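Local coordinates for DNA translocase coupling protein (Clostridium perfringens, PDB 6O1W) that probably binds ATP and DNA as the FtsK/SpoIIIE-family coupling ATPase of plasmid conjugation, at residues P130-A135 against N273-V278; I30-I35 against T46-I51; R297-F302 against T315-L320; G157-M162 against E225-I230. One frame throughout, in Å; residues are numbered along the deposited sequence.

Contact 1 of 4, residues P130-A135 against N273-V278; sequences PHILSA and NLCIGV
Val278 and Ala135 meet at the tight end of this strand pair: Val278 CG2 lies 3.3 Å from Ala135 CB, closer than usual carbon packing. Leu133 CD1 fits on the same face between two methyls, 3.8 Å from Ile276 CG2 and 3.7 Å from Val278 CG2; its CG is anti to the backbone N (chi1 177°), which sends that branch across to the partner strand. The strands run parallel at 19°, in strict register, and Ser134 N to Ile276 O at 2.7 Å is the shortest of their bonds. They are neighbouring central strands of the P-loop NTPase sheet; 132-135 leads into the Walker A loop, and Ser134 OG bonds Lys142 O. Between the strands themselves the face of Ile132 and Ser134 is looser, with Ile132 CD1 4.4 Å from Cys275 SG; Leu146 and Ile149 of helix 142-155 cover it. All twelve residues are buried, leaving no solvent side. At the start polar groups take over: His131 ND1 accepts a hydrogen bond from Leu274 N in the ring plane (2.9 Å), with Leu274 CD1 over one ring face and Pro130 CB over the other. Asn273 ND2 reaches a lone pair of Pro130 O at 3.0 Å, while its OD1 is hydrogen-bonded to Arg228 NH1.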
# COMPACT_ATOMS: atom_id res chain seq x y z
N PRO A 130 7.55 11.46 -2.64
CA PRO A 130 8.54 11.17 -1.58
C PRO A 130 8.08 10.39 -0.35
O PRO A 130 8.96 9.91 0.39
CB PRO A 130 9.04 12.57 -1.17
CG PRO A 130 7.90 13.50 -1.50
CD PRO A 130 7.24 12.91 -2.71
N HIS A 131 6.77 10.29 -0.10
CA HIS A 131 6.27 9.60 1.10
C HIS A 131 5.25 8.53 0.77
O HIS A 131 4.50 8.65 -0.20
CB HIS A 131 5.75 10.60 2.14
CG HIS A 131 6.68 11.76 2.35
ND1 HIS A 131 7.97 11.57 2.84
CD2 HIS A 131 6.50 13.07 2.08
CE1 HIS A 131 8.52 12.78 2.86
NE2 HIS A 131 7.67 13.71 2.41
N ILE A 132 5.24 7.48 1.58
CA ILE A 132 4.39 6.30 1.40
C ILE A 132 3.63 5.98 2.69
O ILE A 132 4.21 5.96 3.78
CB ILE A 132 5.29 5.09 1.01
CG1 ILE A 132 6.06 5.37 -0.31
CG2 ILE A 132 4.48 3.77 0.96
CD1 ILE A 132 7.15 4.36 -0.69
N LEU A 133 2.35 5.67 2.54
CA LEU A 133 1.54 5.22 3.65
C LEU A 133 1.04 3.81 3.26
O LEU A 133 0.45 3.63 2.18
CB LEU A 133 0.35 6.18 3.88
CG LEU A 133 -0.64 5.76 5.01
CD1 LEU A 133 -0.15 6.22 6.36
CD2 LEU A 133 -2.01 6.41 4.80
N SER A 134 1.32 2.84 4.13
CA SER A 134 0.92 1.45 3.91
C SER A 134 -0.05 1.06 5.00
O SER A 134 0.31 1.11 6.18
CB SER A 134 2.14 0.53 3.85
OG SER A 134 1.80 -0.85 3.74
N ALA A 135 -1.31 0.74 4.62
CA ALA A 135 -2.37 0.41 5.54
C ALA A 135 -2.91 -0.98 5.36
O ALA A 135 -3.11 -1.42 4.24
CB ALA A 135 -3.50 1.42 5.43
N ASN A 273 12.69 10.72 3.22
CA ASN A 273 11.47 9.98 2.91
C ASN A 273 10.81 9.28 4.09
O ASN A 273 11.47 8.58 4.86
CB ASN A 273 11.75 8.98 1.78
CG ASN A 273 12.52 9.59 0.64
OD1 ASN A 273 13.69 9.31 0.45
ND2 ASN A 273 11.91 10.46 -0.13
N LEU A 274 9.50 9.49 4.23
CA LEU A 274 8.69 8.87 5.29
C LEU A 274 7.96 7.65 4.74
O LEU A 274 7.29 7.77 3.72
CB LEU A 274 7.68 9.88 5.85
CG LEU A 274 8.27 11.05 6.62
CD1 LEU A 274 7.26 12.17 6.78
CD2 LEU A 274 8.83 10.62 7.96
N CYS A 275 8.12 6.49 5.40
CA CYS A 275 7.44 5.23 5.07
C CYS A 275 6.64 4.89 6.30
O CYS A 275 7.21 4.51 7.33
CB CYS A 275 8.42 4.11 4.71
SG CYS A 275 9.31 4.38 3.16
N ILE A 276 5.32 5.11 6.22
CA ILE A 276 4.41 4.99 7.35
C ILE A 276 3.48 3.78 7.28
O ILE A 276 2.78 3.61 6.29
CB ILE A 276 3.58 6.29 7.51
CG1 ILE A 276 4.44 7.56 7.41
CG2 ILE A 276 2.76 6.26 8.81
CD1 ILE A 276 3.65 8.82 7.08
N GLY A 277 3.42 3.03 8.36
CA GLY A 277 2.48 1.92 8.52
C GLY A 277 1.31 2.34 9.38
O GLY A 277 1.47 3.11 10.35
N VAL A 278 0.10 1.87 9.02
CA VAL A 278 -1.14 2.11 9.76
C VAL A 278 -1.96 0.81 9.82
O VAL A 278 -2.32 0.25 8.79
CB VAL A 278 -1.99 3.32 9.26
CG1 VAL A 278 -1.44 4.64 9.75
CG2 VAL A 278 -2.11 3.35 7.76

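Contact 2 of 4, residues I30-I35 against T46-I51; sequences ILKSFI and TFESMI. With BGC (beta-D-glucopyranose), chain D.
Lys32 NZ and Glu48 OE1 form a salt bridge at 3.3 Å, the lysine coming from above the carboxylate plane. Bends at chi2, chi3 and chi4 fold the lysine chain back over Glu48, whose own chain runs extended, so that Lys32 CG also packs 3.8 Å from Glu48 CB. Glu48 OE2 has a second charge partner in Arg81, which would tend to keep the acid ionised. At the other end of the same face Ser33 OG and Thr46 OG1 are joined by one water, 2.7 Å from each hydroxyl oxygen. Behind these groups stands the backbone. Ile30 and Glu48 make a hydrogen-bonded antiparallel pair, and Thr46 N donates to Ser33 O at 2.8 Å. Thr46 O takes Lys32 N at 2.8 Å and, weakly, Ser33 N, because Lys32 and Ser33 both face Thr46: a classic beta bulge in the hairpin of strands 30-36 and 43-48, on the edge of a four-stranded antiparallel sheet. The bulge turns the lysine toward the partner strand. On the opposite face Phe47 lies against the backbone of Ile30 and Leu31, with its CE1 4.2 Å from Leu31 CD1. Further out, Tyr12 and Phe16 of helix 7-18 meet the Phe47 ring edge-to-face, while the Trp56 ring meets it with the planes about 30° apart. Past the bulge, Ile35 O comes within 3.4 Å of C6 of a bound glucose.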
# COMPACT_ATOMS: atom_id res chain seq x y z
N ILE A 30 -30.72 -13.49 -16.79
CA ILE A 30 -30.74 -12.29 -17.60
C ILE A 30 -29.65 -11.34 -17.11
O ILE A 30 -29.70 -10.91 -15.96
CB ILE A 30 -32.14 -11.60 -17.47
CG1 ILE A 30 -33.32 -12.55 -17.82
CG2 ILE A 30 -32.22 -10.29 -18.26
CD1 ILE A 30 -33.34 -13.15 -19.25
N LEU A 31 -28.72 -10.93 -18.00
CA LEU A 31 -27.71 -9.93 -17.68
C LEU A 31 -28.39 -8.57 -17.52
O LEU A 31 -28.99 -8.06 -18.48
CB LEU A 31 -26.62 -9.85 -18.78
CG LEU A 31 -25.52 -8.81 -18.53
CD1 LEU A 31 -24.61 -9.21 -17.39
CD2 LEU A 31 -24.71 -8.54 -19.80
N LYS A 32 -28.31 -7.99 -16.31
CA LYS A 32 -28.90 -6.69 -16.02
C LYS A 32 -27.84 -5.62 -16.19
O LYS A 32 -28.15 -4.54 -16.71
CB LYS A 32 -29.49 -6.64 -14.59
CG LYS A 32 -30.71 -7.56 -14.38
CD LYS A 32 -31.86 -7.37 -15.41
CE LYS A 32 -32.67 -6.11 -15.19
NZ LYS A 32 -33.51 -6.15 -13.96
N SER A 33 -26.60 -5.91 -15.75
CA SER A 33 -25.46 -4.98 -15.86
C SER A 33 -24.13 -5.65 -15.63
O SER A 33 -24.01 -6.60 -14.84
CB SER A 33 -25.61 -3.80 -14.91
OG SER A 33 -25.73 -4.19 -13.56
N PHE A 34 -23.11 -5.13 -16.32
CA PHE A 34 -21.72 -5.56 -16.22
C PHE A 34 -20.94 -4.25 -15.99
O PHE A 34 -20.85 -3.44 -16.92
CB PHE A 34 -21.30 -6.25 -17.53
CG PHE A 34 -19.93 -6.89 -17.46
CD1 PHE A 34 -18.78 -6.12 -17.59
CD2 PHE A 34 -19.79 -8.24 -17.22
CE1 PHE A 34 -17.51 -6.69 -17.48
CE2 PHE A 34 -18.53 -8.82 -17.11
CZ PHE A 34 -17.40 -8.05 -17.27
N ILE A 35 -20.44 -4.03 -14.76
CA ILE A 35 -19.68 -2.84 -14.35
C ILE A 35 -18.24 -3.26 -14.04
O ILE A 35 -18.00 -3.93 -13.05
CB ILE A 35 -20.34 -2.07 -13.15
CG1 ILE A 35 -21.79 -1.62 -13.51
CG2 ILE A 35 -19.48 -0.85 -12.72
CD1 ILE A 35 -22.63 -1.05 -12.33
N THR A 46 -24.47 -8.37 -12.68
CA THR A 46 -25.79 -8.49 -12.08
C THR A 46 -26.66 -9.30 -12.99
O THR A 46 -26.81 -8.98 -14.17
CB THR A 46 -26.36 -7.09 -11.79
OG1 THR A 46 -25.39 -6.36 -11.04
CG2 THR A 46 -27.67 -7.13 -11.04
N PHE A 47 -27.28 -10.35 -12.42
CA PHE A 47 -28.19 -11.24 -13.13
C PHE A 47 -29.55 -11.28 -12.49
O PHE A 47 -29.68 -11.25 -11.26
CB PHE A 47 -27.63 -12.68 -13.19
CG PHE A 47 -26.44 -12.88 -14.11
CD1 PHE A 47 -26.61 -12.92 -15.50
CD2 PHE A 47 -25.18 -13.10 -13.59
CE1 PHE A 47 -25.52 -13.15 -16.34
CE2 PHE A 47 -24.09 -13.33 -14.44
CZ PHE A 47 -24.26 -13.33 -15.80
N GLU A 48 -30.57 -11.42 -13.33
CA GLU A 48 -31.93 -11.61 -12.90
C GLU A 48 -32.38 -13.01 -13.30
O GLU A 48 -32.28 -13.38 -14.47
CB GLU A 48 -32.87 -10.55 -13.46
CG GLU A 48 -34.20 -10.58 -12.74
CD GLU A 48 -35.30 -9.75 -13.36
OE1 GLU A 48 -35.03 -9.03 -14.35
OE2 GLU A 48 -36.45 -9.83 -12.86
N SER A 49 -32.91 -13.77 -12.32
CA SER A 49 -33.42 -15.14 -12.54
C SER A 49 -34.24 -15.63 -11.34
O SER A 49 -34.22 -15.02 -10.28
CB SER A 49 -32.26 -16.12 -12.77
OG SER A 49 -31.56 -16.33 -11.55
N MSE A 50 -34.88 -16.77 -11.48
CA MSE A 50 -35.64 -17.40 -10.42
C MSE A 50 -34.81 -18.49 -9.72
O MSE A 50 -35.37 -19.23 -8.91
CB MSE A 50 -36.94 -18.00 -10.98
CG MSE A 50 -38.00 -16.96 -11.28
SE MSE A 50 -39.66 -17.85 -11.77
CE MSE A 50 -40.18 -18.59 -9.98
N ILE A 51 -33.49 -18.57 -10.00
CA ILE A 51 -32.62 -19.59 -9.39
C ILE A 51 -32.16 -19.10 -8.01
O ILE A 51 -31.58 -18.02 -7.91
CB ILE A 51 -31.45 -20.01 -10.32
CG1 ILE A 51 -31.97 -20.47 -11.69
CG2 ILE A 51 -30.59 -21.09 -9.66
CD1 ILE A 51 -30.97 -20.42 -12.80
C2 BGC D . -17.97 -1.65 -6.14
C3 BGC D . -17.14 -0.55 -6.80
C4 BGC D . -16.53 -1.03 -8.11
C5 BGC D . -17.60 -1.65 -9.01
C6 BGC D . -17.04 -2.30 -10.25
C1 BGC D . -18.97 -2.24 -7.13
O1 BGC D . -19.60 -3.32 -6.53
O2 BGC D . -18.69 -1.16 -5.02
O3 BGC D . -16.11 -0.13 -5.91
O4 BGC D . -15.86 0.03 -8.79
O5 BGC D . -18.28 -2.69 -8.29
O6 BGC D . -16.26 -3.45 -9.94
O HOH W 1 -23.52 -4.78 -12.13

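Contact 3 of 4, residues R297-F302 against T315-L320. With BGC (beta-D-glucopyranose), chain D.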
# COMPACT_ATOMS: atom_id res chain seq x y z
N ARG A 297 -0.25 5.65 -1.59
CA ARG A 297 -1.06 4.88 -0.65
C ARG A 297 -1.05 3.44 -1.09
O ARG A 297 -1.31 3.11 -2.26
CB ARG A 297 -2.52 5.35 -0.57
CG ARG A 297 -2.71 6.86 -0.51
CD ARG A 297 -2.37 7.47 0.84
NE ARG A 297 -2.26 8.92 0.70
CZ ARG A 297 -3.31 9.73 0.57
NH1 ARG A 297 -4.55 9.25 0.61
NH2 ARG A 297 -3.12 11.03 0.38
N ILE A 298 -0.75 2.58 -0.14
CA ILE A 298 -0.79 1.15 -0.30
C ILE A 298 -1.84 0.70 0.71
O ILE A 298 -1.69 0.97 1.89
CB ILE A 298 0.60 0.47 -0.17
CG1 ILE A 298 1.53 0.93 -1.31
CG2 ILE A 298 0.43 -1.05 -0.23
CD1 ILE A 298 3.05 0.83 -1.02
N CYS A 299 -2.93 0.09 0.23
CA CYS A 299 -4.03 -0.30 1.10
C CYS A 299 -4.43 -1.77 0.97
O CYS A 299 -4.67 -2.25 -0.13
CB CYS A 299 -5.23 0.62 0.90
SG CYS A 299 -6.47 0.51 2.22
N GLY A 300 -4.48 -2.45 2.11
CA GLY A 300 -4.90 -3.84 2.19
C GLY A 300 -6.41 -3.90 2.21
O GLY A 300 -7.09 -2.88 2.11
N ARG A 301 -6.94 -5.10 2.33
CA ARG A 301 -8.38 -5.32 2.35
C ARG A 301 -8.99 -4.85 3.68
O ARG A 301 -8.48 -5.21 4.72
CB ARG A 301 -8.67 -6.82 2.13
CG ARG A 301 -10.17 -7.09 2.04
CD ARG A 301 -10.47 -8.52 1.62
NE ARG A 301 -11.91 -8.69 1.45
CZ ARG A 301 -12.76 -8.95 2.44
NH1 ARG A 301 -12.32 -9.10 3.68
NH2 ARG A 301 -14.06 -9.07 2.19
N PHE A 302 -10.04 -4.05 3.63
CA PHE A 302 -10.82 -3.64 4.80
C PHE A 302 -12.30 -3.79 4.36
O PHE A 302 -12.70 -3.16 3.38
CB PHE A 302 -10.56 -2.16 5.19
CG PHE A 302 -9.20 -1.87 5.78
CD1 PHE A 302 -8.90 -2.20 7.10
CD2 PHE A 302 -8.20 -1.28 5.01
CE1 PHE A 302 -7.65 -1.92 7.65
CE2 PHE A 302 -6.95 -0.98 5.56
CZ PHE A 302 -6.69 -1.30 6.87
N THR A 315 -13.99 3.58 -1.77
CA THR A 315 -14.37 2.40 -1.00
C THR A 315 -13.82 1.09 -1.60
O THR A 315 -14.31 0.02 -1.23
CB THR A 315 -15.92 2.33 -0.95
OG1 THR A 315 -16.38 2.08 -2.28
CG2 THR A 315 -16.57 3.62 -0.39
N LYS A 316 -12.84 1.15 -2.50
CA LYS A 316 -12.34 -0.03 -3.22
C LYS A 316 -11.61 -1.09 -2.37
O LYS A 316 -11.51 -2.23 -2.83
CB LYS A 316 -11.46 0.36 -4.41
CG LYS A 316 -12.16 1.25 -5.42
CD LYS A 316 -11.14 1.71 -6.49
CE LYS A 316 -11.62 2.89 -7.30
NZ LYS A 316 -12.84 2.55 -8.07
N ALA A 317 -11.09 -0.75 -1.16
CA ALA A 317 -10.42 -1.78 -0.34
C ALA A 317 -11.41 -2.88 0.12
O ALA A 317 -10.99 -3.99 0.43
CB ALA A 317 -9.70 -1.14 0.85
N LYS A 318 -12.73 -2.61 0.09
CA LYS A 318 -13.74 -3.61 0.46
C LYS A 318 -13.95 -4.67 -0.65
O LYS A 318 -14.57 -5.70 -0.38
CB LYS A 318 -15.08 -2.90 0.85
CG LYS A 318 -16.00 -2.59 -0.33
CD LYS A 318 -16.94 -1.39 -0.12
CE LYS A 318 -17.79 -1.09 -1.35
NZ LYS A 318 -17.00 -0.75 -2.59
N ASP A 319 -13.48 -4.41 -1.88
CA ASP A 319 -13.67 -5.27 -3.06
C ASP A 319 -12.56 -6.28 -3.27
O ASP A 319 -12.71 -7.16 -4.12
CB ASP A 319 -13.72 -4.41 -4.34
CG ASP A 319 -14.61 -3.19 -4.32
OD1 ASP A 319 -15.66 -3.24 -3.66
OD2 ASP A 319 -14.27 -2.20 -5.00
N LEU A 320 -11.39 -6.06 -2.63
CA LEU A 320 -10.25 -6.93 -2.87
C LEU A 320 -10.55 -8.41 -2.58
O LEU A 320 -11.24 -8.67 -1.61
CB LEU A 320 -9.05 -6.50 -2.00
CG LEU A 320 -8.20 -5.31 -2.50
CD1 LEU A 320 -7.18 -4.92 -1.42
CD2 LEU A 320 -7.50 -5.64 -3.82
C2 BGC D . -17.97 -1.65 -6.14
C3 BGC D . -17.14 -0.55 -6.80
C4 BGC D . -16.53 -1.03 -8.11
C5 BGC D . -17.60 -1.65 -9.01
C6 BGC D . -17.04 -2.30 -10.25
C1 BGC D . -18.97 -2.24 -7.13
O1 BGC D . -19.60 -3.32 -6.53
O2 BGC D . -18.69 -1.16 -5.02
O3 BGC D . -16.11 -0.13 -5.91
O4 BGC D . -15.86 0.03 -8.79
O5 BGC D . -18.28 -2.69 -8.29
O6 BGC D . -16.26 -3.45 -9.94
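Segment 297-302 runs past a 3-10 turn at 316-318, and the closest backbone pairs are Arg301 with Ala317 and Phe302 with Lys318. Phe302 N gives a weak hydrogen bond to Ala317 O (3.3 Å), and the CA of Arg301 also points its hydrogen at that oxygen. In return Lys318 CA lies 3.1 Å from Phe302 O. Ala317 points its CB into the contact: it presses on Gly300 O at 3.4 Å, touches Cys299 SG at 3.9 Å and stands near the edge of the Phe302 ring. Leu320 adds its CD1 against the backbone of Gly300 and Arg301. Extended from CG to NE, with CG anti to the backbone N (chi1 -176°), the arginine runs along the turn until NE meets Leu320 O in the guanidinium plane; the bond, 3.1 Å, is bent to 132° and weak. Lys318 turns the other way. Four oxygens surround its NZ: Thr315 O, met from above its carbonyl plane, Thr315 OG1, Asp319 OD1 on its syn side, and glucose O2 at 3.0 Å. They outnumber its three hydrogens, so at least one hydrogen must be shared. Asp319 OD2 accepts a hydrogen bond from glucose O3 at 2.9 Å. Asp37, Ile42 and Glu44 bond the sugar from the N-terminal part of the chain, while Phe302 touches the predicted ATP-binding loop at Glu137. The turn therefore has an apolar side against the ATPase core and a charged one, where Thr315 and the salt bridge fix lysine and acid to donate to and accept from neighbouring sugar hydroxyls.

Contact 4 of 4, residues G157-M162 against E225-I230; sequences GAIAYM and ELKRII. With BGC (beta-D-glucopyranose), chain E.
Ile159 and Ile230 are joined by the shortest of three backbone hydrogen bonds, Ile230 N to Ile159 O at 2.8 Å and nearly straight (171°). Ile159 N to Arg228 O and Tyr161 N to Ile230 O, each 2.9 Å, complete the set, so that Ile159 and Tyr161 bond alternately to 228-230, the pattern of parallel strands. Before the strands pair fully, one water links Gly157 O to Lys227 NZ, accepting from the lysine at 2.8 Å. Gly157, with positive phi, is the C-prime residue of the Schellman motif that ends helix 142-155, and the chain turns there into the strand. Lys227 lays its aliphatic part across Ile159 at about a right angle, CB 3.8 Å from Ile159 CD1. On the face of Ile159 and Ile229 the Tyr161 ring also stands; Ile229 CG2, anti to the backbone N, meets the ring edge at CD2, 3.6 Å away. The far end of that ring carries OH to 2.7 Å from O1 of a bound glucose, which Gln180 also holds. Ala160 CB lies 3.9 Å from Ile230 CG2 on the other face, where Leu150 of helix 142-155 packs on both, whereas Leu195 of helix 185-209 packs on Ile229. Arg228 leads its guanidinium away to a salt bridge with Glu109. Parallel strands with helices on both faces are the alpha/beta sandwich found in P-loop NTPases, here of the FtsK/SpoIIIE family; helix 142-155, following the ATP-binding loop, connects parallel strands 132-135 and 159-163 in a beta-alpha-beta crossover.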
# COMPACT_ATOMS: atom_id res chain seq x y z
N GLY A 157 22.40 2.74 -0.58
CA GLY A 157 23.24 3.59 0.27
C GLY A 157 22.53 4.58 1.17
O GLY A 157 23.18 5.45 1.74
N ALA A 158 21.19 4.46 1.32
CA ALA A 158 20.47 5.41 2.20
C ALA A 158 20.79 5.18 3.68
O ALA A 158 21.21 4.08 4.07
CB ALA A 158 18.96 5.28 1.99
N ILE A 159 20.59 6.25 4.49
CA ILE A 159 20.68 6.29 5.96
C ILE A 159 19.25 5.93 6.42
O ILE A 159 18.29 6.47 5.88
CB ILE A 159 21.07 7.72 6.49
CG1 ILE A 159 22.52 8.07 6.10
CG2 ILE A 159 20.90 7.83 8.02
CD1 ILE A 159 22.85 9.59 6.17
N ALA A 160 19.13 5.14 7.49
CA ALA A 160 17.82 4.74 7.99
C ALA A 160 17.55 5.04 9.43
O ALA A 160 18.42 4.89 10.28
CB ALA A 160 17.61 3.26 7.73
N TYR A 161 16.29 5.39 9.72
CA TYR A 161 15.78 5.64 11.06
C TYR A 161 14.49 4.85 11.18
O TYR A 161 13.64 4.90 10.28
CB TYR A 161 15.55 7.12 11.33
CG TYR A 161 16.83 7.91 11.38
CD1 TYR A 161 17.66 7.87 12.51
CD2 TYR A 161 17.21 8.72 10.32
CE1 TYR A 161 18.83 8.63 12.57
CE2 TYR A 161 18.41 9.42 10.35
CZ TYR A 161 19.22 9.37 11.47
OH TYR A 161 20.40 10.06 11.45
N MSE A 162 14.36 4.07 12.25
CA MSE A 162 13.18 3.22 12.39
C MSE A 162 12.52 3.51 13.69
O MSE A 162 13.19 3.63 14.72
CB MSE A 162 13.58 1.75 12.25
CG MSE A 162 14.04 1.40 10.85
SE MSE A 162 15.52 0.12 10.87
CE MSE A 162 16.98 1.24 11.43
N GLU A 225 28.63 15.04 0.03
CA GLU A 225 27.57 14.17 -0.48
C GLU A 225 26.50 13.97 0.57
O GLU A 225 26.75 13.34 1.61
CB GLU A 225 28.13 12.83 -0.98
CG GLU A 225 27.17 12.05 -1.87
CD GLU A 225 27.74 10.84 -2.58
OE1 GLU A 225 28.54 10.10 -1.96
OE2 GLU A 225 27.38 10.63 -3.76
N LEU A 226 25.32 14.56 0.32
CA LEU A 226 24.16 14.41 1.19
C LEU A 226 23.54 13.07 0.79
O LEU A 226 23.44 12.76 -0.39
CB LEU A 226 23.13 15.54 0.97
CG LEU A 226 23.58 16.96 1.25
CD1 LEU A 226 22.53 17.96 0.76
CD2 LEU A 226 23.84 17.17 2.72
N LYS A 227 23.19 12.27 1.76
CA LYS A 227 22.62 10.97 1.50
C LYS A 227 21.12 10.99 1.72
O LYS A 227 20.63 11.71 2.60
CB LYS A 227 23.24 9.94 2.45
CG LYS A 227 24.76 9.73 2.27
CD LYS A 227 25.22 8.49 3.04
CE LYS A 227 26.71 8.25 2.95
NZ LYS A 227 27.11 7.67 1.64
N ARG A 228 20.39 10.14 0.97
CA ARG A 228 18.96 9.93 1.19
C ARG A 228 18.75 9.42 2.62
O ARG A 228 19.50 8.56 3.08
CB ARG A 228 18.39 8.89 0.19
CG ARG A 228 16.88 8.65 0.38
CD ARG A 228 16.22 7.85 -0.74
NE ARG A 228 16.55 8.42 -2.05
CZ ARG A 228 15.98 9.48 -2.59
NH1 ARG A 228 14.98 10.10 -1.97
NH2 ARG A 228 16.41 9.95 -3.75
N ILE A 229 17.77 9.97 3.33
CA ILE A 229 17.38 9.52 4.66
C ILE A 229 15.99 8.84 4.57
O ILE A 229 15.04 9.46 4.09
CB ILE A 229 17.36 10.68 5.70
CG1 ILE A 229 18.79 11.24 5.94
CG2 ILE A 229 16.75 10.18 7.02
CD1 ILE A 229 18.84 12.65 6.63
N ILE A 230 15.87 7.58 5.03
CA ILE A 230 14.59 6.89 5.07
C ILE A 230 14.13 6.74 6.52
O ILE A 230 14.91 6.33 7.38
CB ILE A 230 14.53 5.56 4.25
CG1 ILE A 230 13.08 4.94 4.30
CG2 ILE A 230 15.65 4.57 4.64
CD1 ILE A 230 12.89 3.53 3.81
C2 BGC E . 22.35 11.95 14.34
C3 BGC E . 22.38 12.96 15.48
C4 BGC E . 20.97 13.20 16.00
C5 BGC E . 20.32 11.87 16.39
C6 BGC E . 18.87 12.02 16.79
C1 BGC E . 21.68 10.66 14.82
O1 BGC E . 21.64 9.73 13.79
O2 BGC E . 23.67 11.68 13.88
O3 BGC E . 22.97 14.17 15.04
O4 BGC E . 20.99 14.06 17.13
O5 BGC E . 20.36 10.96 15.28
O6 BGC E . 18.30 10.75 17.09
O HOH W 2 25.12 6.89 -0.19

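Contacts 1, 3 and 4 meet in the mixed sheet of the ATPase core, where strands 296-299, 132-135, 272-278, 229-233 and 159-163 lie side by side in that order; contact 3 reaches it through strand 296-299. Contact 1 is central, its centre about 16 Å from that of contact 3 and 15 Å from that of contact 4, and touches both. Contact 2 comes first along the chain, in a separate antiparallel sheet about 41 Å from contact 1, centre to centre; contact 4 is nested within the chain loop that contact 1 closes, and contact 3 comes last. Contacts 2 and 3 do not touch, yet both reach the same glucose, which thus sits between the N-terminal sheet and the core.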